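Local coordinates for protein DNA polymerase (Bacillus phage phi29, PDB 2PY5) that replicates viral DNA from a protein primer by strand displacement, with high processivity and fidelity, and proofreads with a 3'-5' exonuclease, at residues L216-Y226 and Y390-D398. The protein carries 2 engineered substitutions. Sequence-based numbering, arbitrary orientation.
Sequences LGLDKEVRYAY and YGKFASNPD. With nucleotides of chain C.
R223 reaches across to the backbone at A394, donating a hydrogen bond from NH1 to A394 O, 2.8 Å away and exactly in the guanidinium plane. R223 NH1 also bonds OP1 of nucleotide DT6 of chain C at 3.2 Å, almost straight at 172°. One helical turn earlier, D219 OD1 offers its syn lone pair to R223 NH2 in a 2.9 Å salt bridge; NH2 adds weak bonds to A394 O and S395 O. Arginine suits this place because its flat group serves a carboxylate, carbonyls and a phosphate together, and these in-plane partners jointly fix how it is turned. D219 is itself held through OD2 by T427. N396 CA lies over one guanidinium face, while N396 N binds OP1 of DT5 of chain C at 2.8 Å. The apolar ring of P397 meets L216, CB to CD2 at 3.6 Å. Further along, chi1 of -172° (CG anti to the backbone N) lays the Y226 ring against A394, whose small methyl fits flat on its face, CB 3.6 Å from the centroid, as a CH-pi contact. The Y226 hydroxyl reaches two waters, one linking it to Y390 O, the other within hydrogen-bonding distance of G391 O and O4' of DT5 of chain C. Y226 opens the YxGG/A motif between the exonuclease and polymerisation domains, important for DNA binding and for coordinating synthesis with degradation; here it meets the polymerisation domain beside the bound single strand.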
loop_
_atom_site.group_PDB
_atom_site.type_symbol
_atom_site.label_atom_id
_atom_site.label_comp_id
_atom_site.label_asym_id
_atom_site.label_seq_id
_atom_site.Cartn_x
_atom_site.Cartn_y
_atom_site.Cartn_z
ATOM N N LEU F 216 -13.236 -18.960 11.929
ATOM C CA LEU F 216 -12.736 -18.869 10.577
ATOM C C LEU F 216 -13.876 -18.858 9.544
ATOM O O LEU F 216 -13.792 -18.141 8.548
ATOM C CB LEU F 216 -11.753 -20.001 10.288
ATOM C CG LEU F 216 -10.460 -19.916 11.117
ATOM C CD1 LEU F 216 -9.597 -21.178 10.913
ATOM C CD2 LEU F 216 -9.659 -18.660 10.796
ATOM N N GLY F 217 -14.928 -19.633 9.791
ATOM C CA GLY F 217 -16.067 -19.674 8.853
ATOM C C GLY F 217 -16.804 -18.346 8.786
ATOM O O GLY F 217 -17.190 -17.880 7.703
ATOM N N LEU F 218 -17.002 -17.723 9.941
ATOM C CA LEU F 218 -17.678 -16.435 9.962
ATOM C C LEU F 218 -16.795 -15.370 9.361
ATOM O O LEU F 218 -17.281 -14.498 8.636
ATOM C CB LEU F 218 -18.101 -16.034 11.377
ATOM C CG LEU F 218 -19.288 -16.815 11.953
ATOM C CD1 LEU F 218 -19.665 -16.221 13.302
ATOM C CD2 LEU F 218 -20.496 -16.823 11.000
ATOM N N ASP F 219 -15.494 -15.405 9.675
ATOM C CA ASP F 219 -14.571 -14.435 9.104
ATOM C C ASP F 219 -14.585 -14.499 7.576
ATOM O O ASP F 219 -14.535 -13.478 6.920
ATOM C CB ASP F 219 -13.145 -14.654 9.616
ATOM C CG ASP F 219 -12.242 -13.510 9.258
ATOM O OD1 ASP F 219 -11.433 -13.670 8.319
ATOM O OD2 ASP F 219 -12.396 -12.421 9.883
ATOM N N LYS F 220 -14.616 -15.712 7.030
ATOM C CA LYS F 220 -14.641 -15.910 5.590
ATOM C C LYS F 220 -15.882 -15.247 4.955
ATOM O O LYS F 220 -15.771 -14.594 3.933
ATOM C CB LYS F 220 -14.590 -17.406 5.258
ATOM C CG LYS F 220 -14.545 -17.717 3.778
ATOM C CD LYS F 220 -14.205 -19.203 3.518
ATOM N N GLU F 221 -17.045 -15.408 5.585
ATOM C CA GLU F 221 -18.272 -14.742 5.101
ATOM C C GLU F 221 -18.160 -13.225 5.140
ATOM O O GLU F 221 -18.498 -12.536 4.178
ATOM C CB GLU F 221 -19.509 -15.197 5.893
ATOM C CG GLU F 221 -19.834 -16.665 5.723
ATOM C CD GLU F 221 -21.175 -17.064 6.318
ATOM O OE1 GLU F 221 -21.604 -18.210 6.053
ATOM O OE2 GLU F 221 -21.818 -16.234 7.007
ATOM N N VAL F 222 -17.670 -12.698 6.260
ATOM C CA VAL F 222 -17.471 -11.261 6.381
ATOM C C VAL F 222 -16.546 -10.768 5.250
ATOM O O VAL F 222 -16.790 -9.741 4.638
ATOM C CB VAL F 222 -16.903 -10.875 7.771
ATOM C CG1 VAL F 222 -16.603 -9.372 7.863
ATOM C CG2 VAL F 222 -17.902 -11.278 8.883
ATOM N N ARG F 223 -15.481 -11.533 4.985
ATOM C CA ARG F 223 -14.452 -11.134 4.051
ATOM C C ARG F 223 -14.971 -11.026 2.615
ATOM O O ARG F 223 -14.463 -10.232 1.826
ATOM C CB ARG F 223 -13.278 -12.107 4.142
ATOM C CG ARG F 223 -12.080 -11.825 3.211
ATOM C CD ARG F 223 -10.906 -12.776 3.488
ATOM N NE ARG F 223 -10.602 -12.714 4.907
ATOM C CZ ARG F 223 -9.982 -11.711 5.496
ATOM N NH1 ARG F 223 -9.423 -10.733 4.783
ATOM N NH2 ARG F 223 -9.863 -11.728 6.815
ATOM N N TYR F 224 -16.008 -11.794 2.290
ATOM C CA TYR F 224 -16.621 -11.658 0.967
ATOM C C TYR F 224 -17.111 -10.233 0.705
ATOM O O TYR F 224 -17.245 -9.829 -0.445
ATOM C CB TYR F 224 -17.791 -12.620 0.764
ATOM C CG TYR F 224 -17.488 -14.100 0.804
ATOM C CD1 TYR F 224 -18.304 -14.961 1.502
ATOM C CD2 TYR F 224 -16.384 -14.625 0.145
ATOM C CE1 TYR F 224 -18.052 -16.314 1.548
ATOM C CE2 TYR F 224 -16.120 -15.993 0.188
ATOM C CZ TYR F 224 -16.950 -16.820 0.896
ATOM O OH TYR F 224 -16.710 -18.202 0.943
ATOM N N ALA F 225 -17.423 -9.502 1.785
ATOM C CA ALA F 225 -17.917 -8.154 1.690
ATOM C C ALA F 225 -16.815 -7.092 1.736
ATOM O O ALA F 225 -17.129 -5.887 1.714
ATOM C CB ALA F 225 -18.956 -7.897 2.838
ATOM N N TYR F 226 -15.540 -7.506 1.839
ATOM C CA TYR F 226 -14.426 -6.560 1.959
ATOM C C TYR F 226 -13.961 -6.138 0.578
ATOM O O TYR F 226 -13.582 -6.981 -0.247
ATOM C CB TYR F 226 -13.270 -7.184 2.735
ATOM C CG TYR F 226 -12.120 -6.235 3.099
ATOM C CD1 TYR F 226 -12.357 -5.039 3.708
ATOM C CD2 TYR F 226 -10.797 -6.598 2.891
ATOM C CE1 TYR F 226 -11.332 -4.179 4.049
ATOM C CE2 TYR F 226 -9.759 -5.753 3.240
ATOM C CZ TYR F 226 -10.044 -4.537 3.851
ATOM O OH TYR F 226 -9.027 -3.672 4.223
ATOM N N TYR F 390 -6.539 0.996 9.583
ATOM C CA TYR F 390 -7.778 0.308 9.210
ATOM C C TYR F 390 -7.514 -1.033 8.545
ATOM O O TYR F 390 -8.245 -2.010 8.740
ATOM C CB TYR F 390 -8.709 1.173 8.335
ATOM C CG TYR F 390 -8.422 1.142 6.848
ATOM C CD1 TYR F 390 -8.928 0.128 6.044
ATOM C CD2 TYR F 390 -7.645 2.115 6.259
ATOM C CE1 TYR F 390 -8.663 0.093 4.705
ATOM C CE2 TYR F 390 -7.370 2.084 4.903
ATOM C CZ TYR F 390 -7.879 1.065 4.140
ATOM O OH TYR F 390 -7.628 1.034 2.784
ATOM N N GLY F 391 -6.452 -1.078 7.742
ATOM C CA GLY F 391 -6.162 -2.273 6.975
ATOM C C GLY F 391 -5.879 -3.495 7.825
ATOM O O GLY F 391 -6.073 -4.622 7.389
ATOM N N LYS F 392 -5.382 -3.285 9.038
ATOM C CA LYS F 392 -5.054 -4.401 9.927
ATOM C C LYS F 392 -6.299 -5.146 10.421
ATOM O O LYS F 392 -6.231 -6.314 10.764
ATOM C CB LYS F 392 -4.234 -3.900 11.101
ATOM C CG LYS F 392 -2.801 -3.541 10.717
ATOM C CD LYS F 392 -1.901 -4.743 10.495
ATOM C CE LYS F 392 -1.485 -5.447 11.799
ATOM N NZ LYS F 392 -0.500 -6.552 11.566
ATOM N N PHE F 393 -7.438 -4.464 10.458
ATOM C CA PHE F 393 -8.652 -5.114 10.969
ATOM C C PHE F 393 -9.091 -6.316 10.108
ATOM O O PHE F 393 -9.627 -7.293 10.624
ATOM C CB PHE F 393 -9.781 -4.094 11.120
ATOM C CG PHE F 393 -9.664 -3.262 12.362
ATOM C CD1 PHE F 393 -9.027 -2.031 12.350
ATOM C CD2 PHE F 393 -10.156 -3.740 13.558
ATOM C CE1 PHE F 393 -8.905 -1.306 13.516
ATOM C CE2 PHE F 393 -10.046 -3.022 14.700
ATOM C CZ PHE F 393 -9.420 -1.804 14.686
ATOM N N ALA F 394 -8.861 -6.241 8.789
ATOM C CA ALA F 394 -9.237 -7.287 7.869
ATOM C C ALA F 394 -8.084 -8.229 7.468
ATOM O O ALA F 394 -8.185 -8.933 6.486
ATOM C CB ALA F 394 -9.883 -6.672 6.631
ATOM N N SER F 395 -7.047 -8.286 8.294
ATOM C CA SER F 395 -5.951 -9.228 8.127
ATOM C C SER F 395 -6.494 -10.632 7.912
ATOM O O SER F 395 -7.372 -11.083 8.654
ATOM C CB SER F 395 -5.082 -9.232 9.387
ATOM O OG SER F 395 -4.419 -8.000 9.586
ATOM N N ASN F 396 -5.965 -11.343 6.916
ATOM C CA ASN F 396 -6.469 -12.635 6.569
ATOM C C ASN F 396 -5.901 -13.670 7.533
ATOM O O ASN F 396 -4.672 -13.787 7.663
ATOM C CB ASN F 396 -6.060 -12.976 5.114
ATOM C CG ASN F 396 -6.904 -14.072 4.482
ATOM O OD1 ASN F 396 -7.381 -13.943 3.337
ATOM N ND2 ASN F 396 -7.093 -15.140 5.188
ATOM N N PRO F 397 -6.768 -14.437 8.206
ATOM C CA PRO F 397 -6.293 -15.437 9.165
ATOM C C PRO F 397 -5.524 -16.587 8.504
ATOM O O PRO F 397 -4.809 -17.295 9.189
ATOM C CB PRO F 397 -7.580 -15.926 9.829
ATOM C CG PRO F 397 -8.639 -15.674 8.798
ATOM C CD PRO F 397 -8.248 -14.416 8.127
ATOM N N ASP F 398 -5.690 -16.792 7.196
ATOM C CA ASP F 398 -4.866 -17.759 6.437
ATOM C C ASP F 398 -3.482 -17.174 6.175
ATOM O O ASP F 398 -3.324 -16.290 5.321
ATOM C CB ASP F 398 -5.549 -18.125 5.128
ATOM C CG ASP F 398 -4.819 -19.194 4.362
ATOM O OD1 ASP F 398 -5.278 -19.534 3.236
ATOM O OD2 ASP F 398 -3.790 -19.682 4.857
ATOM P P DC C 4 1.490 -6.519 8.523
ATOM O OP1 DC C 4 1.783 -5.577 7.421
ATOM O OP2 DC C 4 1.721 -6.136 9.948
ATOM O "O5'" DC C 4 -0.008 -7.042 8.472
ATOM C "C5'" DC C 4 -0.559 -7.410 7.231
ATOM C "C4'" DC C 4 -1.954 -6.821 7.119
ATOM O "O4'" DC C 4 -1.899 -5.368 7.119
ATOM C "C3'" DC C 4 -2.637 -7.177 5.812
ATOM O "O3'" DC C 4 -3.246 -8.433 5.949
ATOM C "C2'" DC C 4 -3.642 -6.059 5.664
ATOM C "C1'" DC C 4 -2.853 -4.878 6.197
ATOM N N1 DC C 4 -2.189 -4.108 5.114
ATOM C C2 DC C 4 -3.002 -3.346 4.255
ATOM O O2 DC C 4 -4.239 -3.350 4.399
ATOM N N3 DC C 4 -2.425 -2.625 3.265
ATOM C C4 DC C 4 -1.101 -2.635 3.126
ATOM N N4 DC C 4 -0.587 -1.894 2.132
ATOM C C5 DC C 4 -0.257 -3.393 3.988
ATOM C C6 DC C 4 -0.827 -4.113 4.959
ATOM P P DT C 6 -7.822 -10.596 1.325
ATOM O OP1 DT C 6 -9.267 -10.780 1.543
ATOM O OP2 DT C 6 -6.798 -11.386 2.066
ATOM O "O5'" DT C 6 -7.498 -10.804 -0.232
ATOM C "C5'" DT C 6 -8.366 -10.316 -1.237
ATOM C "C4'" DT C 6 -7.839 -10.764 -2.583
ATOM O "O4'" DT C 6 -6.637 -9.999 -2.851
ATOM C "C3'" DT C 6 -7.449 -12.246 -2.667
ATOM O "O3'" DT C 6 -7.860 -12.842 -3.909
ATOM C "C2'" DT C 6 -5.932 -12.221 -2.524
ATOM C "C1'" DT C 6 -5.575 -10.880 -3.160
ATOM N N1 DT C 6 -4.273 -10.255 -2.700
ATOM C C2 DT C 6 -3.420 -9.737 -3.657
ATOM O O2 DT C 6 -3.667 -9.763 -4.854
ATOM N N3 DT C 6 -2.261 -9.184 -3.153
ATOM C C4 DT C 6 -1.872 -9.099 -1.826
ATOM O O4 DT C 6 -0.807 -8.584 -1.491
ATOM C C5 DT C 6 -2.810 -9.658 -0.875
ATOM C C7 DT C 6 -2.512 -9.635 0.596
ATOM C C6 DT C 6 -3.947 -10.199 -1.349
ATOM P P DT C 5 -3.268 -9.473 4.750
ATOM O OP1 DT C 5 -3.812 -10.730 5.275
ATOM O OP2 DT C 5 -1.896 -9.489 4.137
ATOM O "O5'" DT C 5 -4.260 -8.827 3.706
ATOM C "C5'" DT C 5 -5.608 -8.611 4.116
ATOM C "C4'" DT C 5 -6.303 -7.809 3.047
ATOM O "O4'" DT C 5 -5.619 -6.553 2.846
ATOM C "C3'" DT C 5 -6.309 -8.501 1.693
ATOM O "O3'" DT C 5 -7.591 -9.029 1.515
ATOM C "C2'" DT C 5 -5.997 -7.428 0.658
ATOM C "C1'" DT C 5 -5.467 -6.254 1.470
ATOM N N1 DT C 5 -4.016 -5.908 1.224
ATOM C C2 DT C 5 -3.730 -4.905 0.326
ATOM O O2 DT C 5 -4.598 -4.306 -0.287
ATOM N N3 DT C 5 -2.390 -4.637 0.177
ATOM C C4 DT C 5 -1.325 -5.249 0.821
ATOM O O4 DT C 5 -0.154 -4.934 0.619
ATOM C C5 DT C 5 -1.684 -6.285 1.750
ATOM C C7 DT C 5 -0.615 -7.025 2.511
ATOM C C6 DT C 5 -2.991 -6.559 1.903
HETATM O O HOH W 1 -9.289 -3.766 7.204
HETATM O O HOH W 2 -6.880 -5.059 4.779
#